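Local structure of lipase (2ORY) at residues 116-121 and 217-222. The protein probably hydrolyses triacylglycerols to release fatty acids, as a cold-adapted class 3 lipase of the alpha/beta-hydrolase fold. Sequence-based numbering, arbitrary orientation.
Sequences ASVEGR and ADYFDD
Tyr219 reaches out from its helix and brings its phenol up against Ala116 and Val118 of the 116-121 loop. The ring reaches the loop because CG is anti to the backbone N (chi1 173°), which carries the hydroxyl end well away from the helix backbone; the closest pair of CA atoms across the contact, those of Val118 and Tyr219, is 7.9 Å apart. Each loop residue takes a different part of the ring. Ala116 sits by the phenol end, its CB 3.6 Å from Tyr219 CZ and 3.3 Å from Tyr219 OH. Val118 uses a single branch nearer the root of the ring: CG2, which lies beside its own backbone N, comes to 3.7 Å from Tyr219 CD1. Both methyls approach the ring at a slant. The two segments are thus joined by apolar contact over a modest 130 Å². The hydroxyl, though it touches Ala116, finds its polar partner outside them: its hydrogen bond to Asp189 OD1 helps hold the far end of the ring beside Ala116, which also touches Asp189.

Beyond Val118 the loop turns back in a type II beta turn, closed by a 2.7 Å bond from Arg121 N to Val118 O; Gly120, with its positive phi of 69°, suits the tight bend. Arg121 NH1 stays 5.8 Å from Asp218 OD2, too far for a salt bridge, but makes a long, weak ion pair with Asp215, earlier on the same helix. Leu123, farther along the loop, touches both Val118 and Tyr219. At the protein surface, then, the connection between the short antiparallel strands 110-112 and 124-126 packs on helix 214-224, which follows strand 199-206 at one edge of the central mixed sheet, and Tyr219 in turn rests on Leu185 of helix 175-189.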
loop_
_atom_site.group_PDB
_atom_site.type_symbol
_atom_site.label_atom_id
_atom_site.label_comp_id
_atom_site.label_asym_id
_atom_site.label_seq_id
_atom_site.Cartn_x
_atom_site.Cartn_y
_atom_site.Cartn_z
ATOM N N ALA A 116 -19.251 -3.906 -8.408
ATOM C CA ALA A 116 -19.350 -4.513 -9.729
ATOM C C ALA A 116 -19.607 -6.009 -9.611
ATOM O O ALA A 116 -19.210 -6.646 -8.629
ATOM C CB ALA A 116 -18.085 -4.264 -10.540
ATOM N N SER A 117 -20.281 -6.559 -10.616
ATOM C CA SER A 117 -20.597 -7.975 -10.648
ATOM C C SER A 117 -20.167 -8.572 -11.984
ATOM O O SER A 117 -20.095 -7.875 -12.998
ATOM C CB SER A 117 -22.095 -8.170 -10.468
ATOM O OG SER A 117 -22.783 -7.500 -11.504
ATOM N N VAL A 118 -19.881 -9.868 -11.978
ATOM C CA VAL A 118 -19.460 -10.552 -13.188
ATOM C C VAL A 118 -20.158 -11.907 -13.345
ATOM O O VAL A 118 -20.072 -12.778 -12.467
ATOM C CB VAL A 118 -17.934 -10.772 -13.202
ATOM C CG1 VAL A 118 -17.537 -11.541 -14.429
ATOM C CG2 VAL A 118 -17.224 -9.440 -13.184
ATOM N N GLU A 119 -20.845 -12.049 -14.478
ATOM C CA GLU A 119 -21.588 -13.247 -14.860
ATOM C C GLU A 119 -20.842 -14.515 -14.531
ATOM O O GLU A 119 -19.759 -14.768 -15.059
ATOM C CB GLU A 119 -21.876 -13.223 -16.365
ATOM C CG GLU A 119 -23.303 -12.906 -16.728
ATOM C CD GLU A 119 -24.188 -14.114 -16.583
ATOM O OE1 GLU A 119 -24.206 -14.698 -15.481
ATOM O OE2 GLU A 119 -24.861 -14.482 -17.571
ATOM N N GLY A 120 -21.430 -15.319 -13.657
ATOM C CA GLY A 120 -20.800 -16.567 -13.291
ATOM C C GLY A 120 -19.532 -16.425 -12.474
ATOM O O GLY A 120 -18.698 -17.338 -12.480
ATOM N N ARG A 121 -19.373 -15.291 -11.787
ATOM C CA ARG A 121 -18.199 -15.057 -10.937
ATOM C C ARG A 121 -18.636 -14.557 -9.556
ATOM O O ARG A 121 -19.684 -13.926 -9.415
ATOM C CB ARG A 121 -17.255 -14.024 -11.568
ATOM C CG ARG A 121 -16.754 -14.394 -12.948
ATOM C CD ARG A 121 -15.911 -15.664 -12.938
ATOM N NE ARG A 121 -15.579 -16.091 -14.298
ATOM C CZ ARG A 121 -14.842 -17.157 -14.600
ATOM N NH1 ARG A 121 -14.347 -17.922 -13.633
ATOM N NH2 ARG A 121 -14.613 -17.471 -15.870
ATOM N N ALA A 217 -9.494 -10.595 -8.148
ATOM C CA ALA A 217 -8.210 -10.318 -8.781
ATOM C C ALA A 217 -8.306 -10.372 -10.306
ATOM O O ALA A 217 -7.714 -9.544 -10.996
ATOM C CB ALA A 217 -7.155 -11.323 -8.288
ATOM N N ASP A 218 -9.032 -11.349 -10.842
ATOM C CA ASP A 218 -9.181 -11.432 -12.301
ATOM C C ASP A 218 -10.012 -10.239 -12.822
ATOM O O ASP A 218 -9.718 -9.665 -13.869
ATOM C CB ASP A 218 -9.832 -12.758 -12.709
ATOM C CG ASP A 218 -8.879 -13.945 -12.596
ATOM O OD1 ASP A 218 -7.643 -13.741 -12.640
ATOM O OD2 ASP A 218 -9.373 -15.091 -12.478
ATOM N N TYR A 219 -11.048 -9.856 -12.091
ATOM C CA TYR A 219 -11.821 -8.714 -12.522
ATOM C C TYR A 219 -10.911 -7.482 -12.499
ATOM O O TYR A 219 -10.885 -6.690 -13.448
ATOM C CB TYR A 219 -13.010 -8.491 -11.605
ATOM C CG TYR A 219 -13.740 -7.216 -11.910
ATOM C CD1 TYR A 219 -14.447 -7.059 -13.106
ATOM C CD2 TYR A 219 -13.714 -6.147 -11.013
ATOM C CE1 TYR A 219 -15.108 -5.869 -13.395
ATOM C CE2 TYR A 219 -14.368 -4.952 -11.302
ATOM C CZ TYR A 219 -15.058 -4.821 -12.489
ATOM O OH TYR A 219 -15.678 -3.624 -12.774
ATOM N N PHE A 220 -10.158 -7.314 -11.412
ATOM C CA PHE A 220 -9.228 -6.180 -11.307
ATOM C C PHE A 220 -8.266 -6.110 -12.519
ATOM O O PHE A 220 -8.056 -5.041 -13.096
ATOM C CB PHE A 220 -8.394 -6.289 -10.028
ATOM C CG PHE A 220 -7.408 -5.178 -9.861
ATOM C CD1 PHE A 220 -7.760 -4.020 -9.176
ATOM C CD2 PHE A 220 -6.138 -5.266 -10.422
ATOM C CE1 PHE A 220 -6.856 -2.962 -9.051
ATOM C CE2 PHE A 220 -5.229 -4.218 -10.309
ATOM C CZ PHE A 220 -5.589 -3.063 -9.620
ATOM N N ASP A 221 -7.673 -7.244 -12.881
ATOM C CA ASP A 221 -6.739 -7.304 -14.003
ATOM C C ASP A 221 -7.394 -6.841 -15.295
ATOM O O ASP A 221 -6.853 -6.004 -16.028
ATOM C CB ASP A 221 -6.214 -8.730 -14.180
ATOM C CG ASP A 221 -5.213 -9.115 -13.109
ATOM O OD1 ASP A 221 -4.881 -8.240 -12.277
ATOM O OD2 ASP A 221 -4.759 -10.281 -13.104
ATOM N N ASP A 222 -8.567 -7.391 -15.561
ATOM C CA ASP A 222 -9.312 -7.032 -16.756
ATOM C C ASP A 222 -9.672 -5.545 -16.766
ATOM O O ASP A 222 -9.805 -4.947 -17.832
ATOM C CB ASP A 222 -10.573 -7.897 -16.860
ATOM C CG ASP A 222 -11.268 -7.742 -18.189
ATOM O OD1 ASP A 222 -12.229 -6.942 -18.291
ATOM O OD2 ASP A 222 -10.835 -8.412 -19.146
#